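Local coordinates for protein Emp47p (form2) (Saccharomyces cerevisiae, PDB 2A6Z) that acts as a lectin-like cargo receptor involved in the secretion of glycoproteins and is required for exit of Emp46 from the endoplasmic reticulum, at residues Q77-Q88 and Y105-N115; D95-V103 and I195-A203. All coordinates share one frame; numbering follows the deposited sequence.

Contact 1 of 2, residues Q77-Q88 and Y105-N115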
loop_
_atom_site.group_PDB
_atom_site.type_symbol
_atom_site.label_atom_id
_atom_site.label_comp_id
_atom_site.label_asym_id
_atom_site.label_seq_id
_atom_site.Cartn_x
_atom_site.Cartn_y
_atom_site.Cartn_z
ATOM N N GLN A 77 -11.733 -16.421 -2.360
ATOM C CA GLN A 77 -12.027 -15.125 -2.977
ATOM C C GLN A 77 -12.911 -14.279 -2.123
ATOM O O GLN A 77 -13.909 -14.722 -1.562
ATOM C CB GLN A 77 -12.661 -15.387 -4.352
ATOM C CG GLN A 77 -12.777 -13.987 -5.056
ATOM C CD GLN A 77 -13.263 -14.419 -6.485
ATOM O OE1 GLN A 77 -13.545 -13.653 -7.347
ATOM N NE2 GLN A 77 -13.237 -15.765 -6.630
ATOM N N THR A 78 -12.617 -13.016 -1.954
ATOM C CA THR A 78 -13.458 -12.105 -1.155
ATOM C C THR A 78 -13.426 -10.809 -1.896
ATOM O O THR A 78 -12.625 -10.627 -2.833
ATOM C CB THR A 78 -12.886 -11.853 0.255
ATOM O OG1 THR A 78 -11.863 -10.922 0.187
ATOM C CG2 THR A 78 -12.617 -13.153 0.949
ATOM N N ASP A 79 -14.257 -9.837 -1.488
ATOM C CA ASP A 79 -14.210 -8.495 -2.001
ATOM C C ASP A 79 -13.357 -7.555 -1.128
ATOM O O ASP A 79 -13.377 -6.349 -1.313
ATOM C CB ASP A 79 -15.622 -7.958 -2.277
ATOM C CG ASP A 79 -16.456 -7.822 -1.006
ATOM O OD1 ASP A 79 -15.958 -7.768 0.087
ATOM O OD2 ASP A 79 -17.722 -7.801 -1.144
ATOM N N GLY A 80 -12.588 -8.157 -0.219
ATOM C CA GLY A 80 -11.619 -7.404 0.573
ATOM C C GLY A 80 -10.370 -7.063 -0.286
ATOM O O GLY A 80 -10.276 -7.376 -1.455
ATOM N N GLY A 81 -9.410 -6.435 0.391
ATOM C CA GLY A 81 -8.124 -6.158 -0.255
ATOM C C GLY A 81 -7.335 -5.183 0.567
ATOM O O GLY A 81 -7.845 -4.602 1.552
ATOM N N ILE A 82 -6.093 -5.033 0.157
ATOM C CA ILE A 82 -5.140 -4.117 0.842
ATOM C C ILE A 82 -4.570 -3.192 -0.235
ATOM O O ILE A 82 -4.193 -3.650 -1.316
ATOM C CB ILE A 82 -4.058 -4.877 1.642
ATOM C CG1 ILE A 82 -3.103 -3.903 2.361
ATOM C CG2 ILE A 82 -3.271 -5.889 0.801
ATOM C CD1 ILE A 82 -2.191 -4.544 3.369
ATOM N N SER A 83 -4.568 -1.913 0.090
ATOM C CA SER A 83 -4.099 -0.876 -0.848
ATOM C C SER A 83 -2.973 -0.073 -0.224
ATOM O O SER A 83 -3.014 0.350 0.941
ATOM C CB SER A 83 -5.233 0.084 -1.136
ATOM O OG SER A 83 -6.178 -0.461 -2.045
ATOM N N PHE A 84 -1.948 0.165 -1.048
ATOM C CA PHE A 84 -0.772 0.964 -0.698
ATOM C C PHE A 84 -0.813 2.229 -1.534
ATOM O O PHE A 84 -1.001 2.153 -2.741
ATOM C CB PHE A 84 0.528 0.183 -0.958
ATOM C CG PHE A 84 0.562 -1.153 -0.266
ATOM C CD1 PHE A 84 1.131 -1.292 0.984
ATOM C CD2 PHE A 84 0.037 -2.302 -0.879
ATOM C CE1 PHE A 84 1.169 -2.508 1.630
ATOM C CE2 PHE A 84 0.022 -3.513 -0.229
ATOM C CZ PHE A 84 0.617 -3.611 1.035
ATOM N N TRP A 85 -0.666 3.377 -0.874
ATOM C CA TRP A 85 -0.983 4.649 -1.502
ATOM C C TRP A 85 0.234 5.577 -1.601
ATOM O O TRP A 85 1.060 5.609 -0.675
ATOM C CB TRP A 85 -2.041 5.383 -0.675
ATOM C CG TRP A 85 -3.312 4.605 -0.485
ATOM C CD1 TRP A 85 -3.599 3.763 0.563
ATOM C CD2 TRP A 85 -4.459 4.597 -1.355
ATOM N NE1 TRP A 85 -4.879 3.224 0.402
ATOM C CE2 TRP A 85 -5.409 3.734 -0.749
ATOM C CE3 TRP A 85 -4.780 5.248 -2.559
ATOM C CZ2 TRP A 85 -6.680 3.491 -1.323
ATOM C CZ3 TRP A 85 -6.027 5.009 -3.102
ATOM C CH2 TRP A 85 -6.964 4.141 -2.496
ATOM N N PHE A 86 0.264 6.343 -2.658
ATOM C CA PHE A 86 1.215 7.438 -2.847
ATOM C C PHE A 86 0.430 8.550 -3.574
ATOM O O PHE A 86 0.300 8.500 -4.780
ATOM C CB PHE A 86 2.428 6.927 -3.635
ATOM C CG PHE A 86 3.459 8.024 -3.929
ATOM C CD1 PHE A 86 4.285 8.448 -2.884
ATOM C CD2 PHE A 86 3.604 8.604 -5.191
ATOM C CE1 PHE A 86 5.251 9.439 -3.088
ATOM C CE2 PHE A 86 4.556 9.558 -5.395
ATOM C CZ PHE A 86 5.395 9.968 -4.346
ATOM N N VAL A 87 -0.135 9.466 -2.787
ATOM C CA VAL A 87 -1.177 10.343 -3.340
ATOM C C VAL A 87 -1.005 11.808 -2.846
ATOM O O VAL A 87 -0.651 12.031 -1.686
ATOM C CB VAL A 87 -2.614 9.860 -2.998
ATOM C CG1 VAL A 87 -2.847 8.436 -3.560
ATOM C CG2 VAL A 87 -2.899 9.846 -1.513
ATOM N N GLN A 88 -1.289 12.742 -3.721
ATOM C CA GLN A 88 -1.115 14.164 -3.333
ATOM C C GLN A 88 -2.299 14.626 -2.517
ATOM O O GLN A 88 -3.439 14.514 -2.937
ATOM C CB GLN A 88 -1.043 15.028 -4.581
ATOM C CG GLN A 88 0.083 14.859 -5.507
ATOM C CD GLN A 88 -0.148 15.727 -6.755
ATOM O OE1 GLN A 88 -0.277 16.951 -6.645
ATOM N NE2 GLN A 88 -0.217 15.051 -7.900
ATOM N N TYR A 105 -8.562 9.860 -5.377
ATOM C CA TYR A 105 -7.128 10.206 -5.125
ATOM C C TYR A 105 -6.482 10.817 -6.348
ATOM O O TYR A 105 -6.943 10.635 -7.473
ATOM C CB TYR A 105 -6.420 8.920 -4.678
ATOM C CG TYR A 105 -6.331 7.881 -5.741
ATOM C CD1 TYR A 105 -5.199 7.713 -6.561
ATOM C CD2 TYR A 105 -7.411 6.988 -5.943
ATOM C CE1 TYR A 105 -5.125 6.745 -7.540
ATOM C CE2 TYR A 105 -7.358 6.012 -6.934
ATOM C CZ TYR A 105 -6.233 5.899 -7.705
ATOM O OH TYR A 105 -6.143 4.931 -8.703
ATOM N N ASP A 106 -5.350 11.498 -6.088
ATOM C CA ASP A 106 -4.481 12.054 -7.119
ATOM C C ASP A 106 -3.108 11.451 -6.970
ATOM O O ASP A 106 -2.333 11.904 -6.100
ATOM C CB ASP A 106 -4.423 13.583 -6.894
ATOM C CG ASP A 106 -3.567 14.282 -7.927
ATOM O OD1 ASP A 106 -3.106 13.602 -8.882
ATOM O OD2 ASP A 106 -3.348 15.500 -7.730
ATOM N N GLY A 107 -2.796 10.398 -7.681
ATOM C CA GLY A 107 -1.560 9.706 -7.527
ATOM C C GLY A 107 -1.732 8.216 -7.874
ATOM O O GLY A 107 -2.404 7.865 -8.850
ATOM N N LEU A 108 -1.084 7.371 -7.075
ATOM C CA LEU A 108 -0.944 5.950 -7.295
ATOM C C LEU A 108 -1.589 5.136 -6.183
ATOM O O LEU A 108 -1.361 5.385 -4.970
ATOM C CB LEU A 108 0.566 5.607 -7.320
ATOM C CG LEU A 108 0.942 4.118 -7.445
ATOM C CD1 LEU A 108 0.525 3.578 -8.825
ATOM C CD2 LEU A 108 2.430 3.962 -7.186
ATOM N N GLN A 109 -2.367 4.125 -6.588
ATOM C CA GLN A 109 -2.852 3.094 -5.707
ATOM C C GLN A 109 -2.247 1.754 -6.165
ATOM O O GLN A 109 -2.335 1.410 -7.346
ATOM C CB GLN A 109 -4.389 3.008 -5.804
ATOM C CG GLN A 109 -5.000 1.910 -4.945
ATOM C CD GLN A 109 -6.390 1.470 -5.399
ATOM O OE1 GLN A 109 -6.843 1.762 -6.489
ATOM N NE2 GLN A 109 -7.084 0.772 -4.536
ATOM N N LEU A 110 -1.694 1.005 -5.221
ATOM C CA LEU A 110 -1.287 -0.401 -5.499
ATOM C C LEU A 110 -2.257 -1.279 -4.722
ATOM O O LEU A 110 -2.310 -1.190 -3.491
ATOM C CB LEU A 110 0.145 -0.676 -5.044
ATOM C CG LEU A 110 1.198 0.178 -5.716
ATOM C CD1 LEU A 110 2.582 -0.122 -5.147
ATOM C CD2 LEU A 110 1.234 -0.032 -7.223
ATOM N N LEU A 111 -2.994 -2.103 -5.454
ATOM C CA LEU A 111 -4.038 -2.935 -4.851
ATOM C C LEU A 111 -3.614 -4.401 -4.882
ATOM O O LEU A 111 -3.307 -4.925 -5.974
ATOM C CB LEU A 111 -5.350 -2.787 -5.628
ATOM C CG LEU A 111 -6.491 -3.718 -5.173
ATOM C CD1 LEU A 111 -6.926 -3.426 -3.743
ATOM C CD2 LEU A 111 -7.674 -3.541 -6.131
ATOM N N VAL A 112 -3.623 -5.059 -3.732
ATOM C CA VAL A 112 -3.471 -6.498 -3.648
ATOM C C VAL A 112 -4.837 -7.064 -3.271
ATOM O O VAL A 112 -5.420 -6.737 -2.239
ATOM C CB VAL A 112 -2.374 -6.900 -2.641
ATOM C CG1 VAL A 112 -2.359 -8.401 -2.458
ATOM C CG2 VAL A 112 -1.022 -6.360 -3.085
ATOM N N ASP A 113 -5.368 -7.913 -4.161
ATOM C CA ASP A 113 -6.699 -8.503 -3.931
ATOM C C ASP A 113 -6.838 -9.705 -4.817
ATOM O O ASP A 113 -5.949 -10.069 -5.614
ATOM C CB ASP A 113 -7.846 -7.499 -4.085
ATOM C CG ASP A 113 -8.407 -7.460 -5.503
ATOM O OD1 ASP A 113 -7.610 -7.317 -6.457
ATOM O OD2 ASP A 113 -9.650 -7.633 -5.642
ATOM N N ASN A 114 -8.004 -10.387 -4.703
ATOM C CA ASN A 114 -8.191 -11.614 -5.465
ATOM C C ASN A 114 -9.572 -11.662 -6.135
ATOM O O ASN A 114 -9.965 -12.741 -6.594
ATOM C CB ASN A 114 -7.925 -12.853 -4.634
ATOM C CG ASN A 114 -8.978 -13.154 -3.589
ATOM O OD1 ASN A 114 -10.019 -12.523 -3.552
ATOM N ND2 ASN A 114 -8.650 -14.110 -2.728
ATOM N N ASN A 115 -10.308 -10.557 -6.150
ATOM C CA ASN A 115 -11.682 -10.556 -6.668
ATOM C C ASN A 115 -11.788 -10.278 -8.160
ATOM O O ASN A 115 -12.918 -10.263 -8.660
ATOM C CB ASN A 115 -12.517 -9.536 -5.875
ATOM C CG ASN A 115 -14.001 -9.934 -5.828
ATOM O OD1 ASN A 115 -14.353 -11.114 -5.791
ATOM N ND2 ASN A 115 -14.828 -8.927 -5.801
HETATM O O HOH W 1 -9.805 -9.898 -2.455
HETATM O O HOH W 2 -11.529 -6.739 -3.905
HETATM O O HOH W 3 -5.043 12.302 -3.339
HETATM O O HOH W 4 0.195 12.560 -8.701
#
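Strands 81-88 and 108-113 run antiparallel, and I82 with V112, F84 with L110 and F86 with L108 form hydrogen-bonded pairs. Each of these pairs is closed by two backbone bonds, and Q88 N continues the series to D106 O at 2.7 Å, beyond the corner that segment 105-115 turns at G107.

The side chains sort onto two faces. On the apolar one, I82 CG2 packs alongside V112 CB at 3.7 Å, and V112 CG2 meets the edge of the F84 ring at CE2. W67 and F69 also contact F84, while F63 and Y193 stack on F86, within the beta-sandwich core.

On the other face, Q109 CG lies over the six-membered ring of W85, 4.0 Å from its centroid, a CH-pi contact with the amide turned almost parallel to the indole. The edge of W85 points at the face of Y105 in a T-shaped pair with planes at 73°.

Q109, with CG anti to the backbone N (chi1 178°), carries NE2 to S83 OG at 2.9 Å in the modelled one of two S83 conformers, the hydroxyl lying close to the amide plane. Beyond the strand, N114 OD1 accepts from T78 N at 3.1 Å on an in-plane lone pair. A water that donates to G80 O and D113 OD2 bridges the two segments, D113 OD2 being also bonded to Y139.

Apolar packing thus lies inward; the other face mixes aromatic rings with polar groups, among them an amide that S83, in this conformer, would hold flat over the indole.

Contact 2 of 2, residues D95-V103 and I195-A203; sequences DKQLYNGPV and IGVTAQNGA
The hydroxyl of T198 grips the backbone of Y99: OG1 donates to Y99 O at 2.7 Å, approaching from above the carbonyl plane, not along a lone pair. OG1 sits between the backbone N and carbonyl carbon of T198 (chi1 64°), which leaves CG2 to rest against N100 O at 3.4 Å. Q200, extended beyond CG, passes obliquely by the Y99 ring, NE2 lying 3.9 Å from CD1 with the amide and ring planes 38° apart.

A water donates to Q200 OE1 and to K96 O and accepts from N100 N at 2.9 Å, so the loop and the strand share it.

The loop presents these groups through a type I' turn from L98 to G101, closed by paired backbone bonds; a classic beta bulge sets Q97 and L98 against G101. Behind the turn, D95 OD2 takes V103 N and Q97 N from opposite faces of its carboxylate, the latter in an Asx turn. N100 ND2 is held by E30 and by G49 O, and Q200 NE2 by D79 O.

In this legume-lectin-like sandwich the connection between strands 81-88 and 108-113 is thus laid over the sheet face bearing S83, touched by Y99, and W85, touched by L98. W85 NE1 donates to T198 OG1, and the hydroxyl's own proton goes to Y99 O: a directed chain of hydrogen bonds runs from the indole to the loop backbone.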
loop_
_atom_site.group_PDB
_atom_site.type_symbol
_atom_site.label_atom_id
_atom_site.label_comp_id
_atom_site.label_asym_id
_atom_site.label_seq_id
_atom_site.Cartn_x
_atom_site.Cartn_y
_atom_site.Cartn_z
ATOM N N ASP A 95 -11.121 10.743 2.483
ATOM C CA ASP A 95 -12.093 9.820 1.873
ATOM C C ASP A 95 -11.697 8.362 2.154
ATOM O O ASP A 95 -10.519 8.027 2.077
ATOM C CB ASP A 95 -12.245 10.090 0.388
ATOM C CG ASP A 95 -13.341 9.233 -0.234
ATOM O OD1 ASP A 95 -14.483 9.729 -0.252
ATOM O OD2 ASP A 95 -13.079 8.100 -0.640
ATOM N N LYS A 96 -12.692 7.538 2.450
ATOM C CA LYS A 96 -12.530 6.157 2.857
ATOM C C LYS A 96 -13.245 5.188 1.924
ATOM O O LYS A 96 -13.432 4.036 2.334
ATOM C CB LYS A 96 -12.974 5.960 4.285
ATOM C CG LYS A 96 -12.375 6.920 5.312
ATOM C CD LYS A 96 -10.924 6.531 5.626
ATOM C CE LYS A 96 -10.284 7.616 6.485
ATOM N NZ LYS A 96 -9.067 7.128 7.223
ATOM N N GLN A 97 -13.677 5.583 0.760
ATOM C CA GLN A 97 -14.559 4.765 -0.026
ATOM C C GLN A 97 -13.920 3.722 -0.903
ATOM O O GLN A 97 -14.654 2.911 -1.521
ATOM C CB GLN A 97 -15.420 5.667 -0.929
ATOM C CG GLN A 97 -16.329 6.620 -0.176
ATOM C CD GLN A 97 -17.185 7.436 -1.112
ATOM O OE1 GLN A 97 -18.196 6.913 -1.633
ATOM N NE2 GLN A 97 -16.756 8.667 -1.431
ATOM N N LEU A 98 -12.589 3.665 -0.992
ATOM C CA LEU A 98 -11.908 2.704 -1.875
ATOM C C LEU A 98 -10.912 1.913 -1.035
ATOM O O LEU A 98 -9.849 2.410 -0.680
ATOM C CB LEU A 98 -11.204 3.495 -2.991
ATOM C CG LEU A 98 -10.388 2.631 -3.992
ATOM C CD1 LEU A 98 -11.280 1.568 -4.633
ATOM C CD2 LEU A 98 -9.761 3.559 -5.007
ATOM N N TYR A 99 -11.321 0.684 -0.634
ATOM C CA TYR A 99 -10.497 -0.126 0.272
ATOM C C TYR A 99 -10.080 0.689 1.481
ATOM O O TYR A 99 -8.944 0.586 2.014
ATOM C CB TYR A 99 -9.212 -0.752 -0.431
ATOM C CG TYR A 99 -9.679 -1.659 -1.553
ATOM C CD1 TYR A 99 -9.998 -2.983 -1.296
ATOM C CD2 TYR A 99 -9.893 -1.185 -2.837
ATOM C CE1 TYR A 99 -10.457 -3.820 -2.290
ATOM C CE2 TYR A 99 -10.369 -2.010 -3.840
ATOM C CZ TYR A 99 -10.659 -3.335 -3.540
ATOM O OH TYR A 99 -11.136 -4.123 -4.584
ATOM N N ASN A 100 -11.024 1.451 2.044
ATOM C CA ASN A 100 -10.794 2.288 3.234
ATOM C C ASN A 100 -9.745 3.370 3.031
ATOM O O ASN A 100 -9.193 3.860 4.001
ATOM C CB ASN A 100 -10.500 1.396 4.451
ATOM C CG ASN A 100 -10.579 2.220 5.759
ATOM O OD1 ASN A 100 -11.569 2.965 5.953
ATOM N ND2 ASN A 100 -9.599 2.075 6.610
ATOM N N GLY A 101 -9.566 3.771 1.782
ATOM C CA GLY A 101 -8.767 4.885 1.361
ATOM C C GLY A 101 -9.512 5.714 0.314
ATOM O O GLY A 101 -10.706 5.506 0.102
ATOM N N PRO A 102 -8.842 6.700 -0.265
ATOM C CA PRO A 102 -9.560 7.713 -1.050
ATOM C C PRO A 102 -9.926 7.265 -2.449
ATOM O O PRO A 102 -9.083 6.909 -3.242
ATOM C CB PRO A 102 -8.570 8.887 -1.072
ATOM C CG PRO A 102 -7.214 8.179 -0.973
ATOM C CD PRO A 102 -7.443 7.062 -0.014
ATOM N N VAL A 103 -11.226 7.378 -2.795
ATOM C CA VAL A 103 -11.700 6.994 -4.135
ATOM C C VAL A 103 -11.444 8.019 -5.199
ATOM O O VAL A 103 -11.418 7.706 -6.391
ATOM C CB VAL A 103 -13.220 6.631 -4.041
ATOM C CG1 VAL A 103 -14.098 7.865 -3.877
ATOM C CG2 VAL A 103 -13.696 5.831 -5.259
ATOM N N ILE A 195 1.528 8.905 2.163
ATOM C CA ILE A 195 2.006 7.533 2.053
ATOM C C ILE A 195 1.344 6.753 3.154
ATOM O O ILE A 195 1.384 7.157 4.338
ATOM C CB ILE A 195 3.554 7.512 2.202
ATOM C CG1 ILE A 195 4.208 8.219 1.016
ATOM C CG2 ILE A 195 4.054 6.091 2.400
ATOM C CD1 ILE A 195 5.646 8.618 1.298
ATOM N N GLY A 196 0.708 5.634 2.786
ATOM C CA GLY A 196 0.019 4.844 3.792
ATOM C C GLY A 196 -0.531 3.581 3.168
ATOM O O GLY A 196 -0.334 3.288 1.993
ATOM N N VAL A 197 -1.211 2.840 3.999
ATOM C CA VAL A 197 -1.780 1.537 3.648
ATOM C C VAL A 197 -3.144 1.415 4.318
ATOM O O VAL A 197 -3.343 1.864 5.446
ATOM C CB VAL A 197 -0.839 0.372 4.002
ATOM C CG1 VAL A 197 -0.534 0.359 5.516
ATOM C CG2 VAL A 197 -1.380 -0.965 3.543
ATOM N N THR A 198 -4.097 0.835 3.579
ATOM C CA THR A 198 -5.459 0.702 4.074
ATOM C C THR A 198 -5.934 -0.688 3.671
ATOM O O THR A 198 -5.490 -1.283 2.679
ATOM C CB THR A 198 -6.385 1.783 3.491
ATOM O OG1 THR A 198 -6.507 1.636 2.084
ATOM C CG2 THR A 198 -5.860 3.176 3.778
ATOM N N ALA A 199 -6.908 -1.217 4.418
ATOM C CA ALA A 199 -7.424 -2.559 4.047
ATOM C C ALA A 199 -8.835 -2.701 4.594
ATOM O O ALA A 199 -9.254 -2.043 5.538
ATOM C CB ALA A 199 -6.553 -3.699 4.538
ATOM N N GLN A 200 -9.545 -3.648 3.949
ATOM C CA GLN A 200 -10.857 -4.074 4.387
ATOM C C GLN A 200 -10.952 -5.580 4.104
ATOM O O GLN A 200 -10.365 -6.050 3.110
ATOM C CB GLN A 200 -11.980 -3.320 3.672
ATOM C CG GLN A 200 -12.078 -3.727 2.181
ATOM C CD GLN A 200 -12.995 -2.896 1.341
ATOM O OE1 GLN A 200 -13.186 -1.709 1.715
ATOM N NE2 GLN A 200 -13.517 -3.518 0.270
ATOM N N ASN A 201 -11.722 -6.316 4.891
ATOM C CA ASN A 201 -11.965 -7.700 4.561
ATOM C C ASN A 201 -13.391 -8.006 4.093
ATOM O O ASN A 201 -13.623 -9.105 3.575
ATOM C CB ASN A 201 -11.483 -8.676 5.653
ATOM C CG ASN A 201 -12.087 -8.424 6.997
ATOM O OD1 ASN A 201 -13.062 -7.669 7.138
ATOM N ND2 ASN A 201 -11.533 -9.070 8.024
ATOM N N GLY A 202 -14.288 -7.055 4.241
ATOM C CA GLY A 202 -15.691 -7.228 3.747
ATOM C C GLY A 202 -16.386 -8.339 4.474
ATOM O O GLY A 202 -16.014 -8.744 5.567
ATOM N N ALA A 203 -17.477 -8.781 3.861
ATOM C CA ALA A 203 -18.428 -9.682 4.509
ATOM C C ALA A 203 -18.552 -11.032 3.783
ATOM O O ALA A 203 -19.347 -11.855 4.226
ATOM C CB ALA A 203 -19.803 -9.049 4.578
HETATM O O HOH W 5 -13.912 1.205 1.626
#

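Contacts 1 and 2 lie about 7 Å apart, centre to centre, and share one seven-stranded antiparallel sheet of the legume-lectin-like beta sandwich. Strand 81-88 lies between 108-113 and 192-200 in that sheet, and so links the two contacts; S83 N to T198 O, at 2.8 Å, is a probable hydrogen bond between them. Along the chain the segments alternate: 77-88, 95-103, 105-115, then 195-203. The loop carrying 95-103 therefore belongs to the connection between the two strands of contact 1, yet folds back across the sheet onto strand 192-200. The two contacts together tie this long, non-helical connection to the sheet it leaves and re-enters.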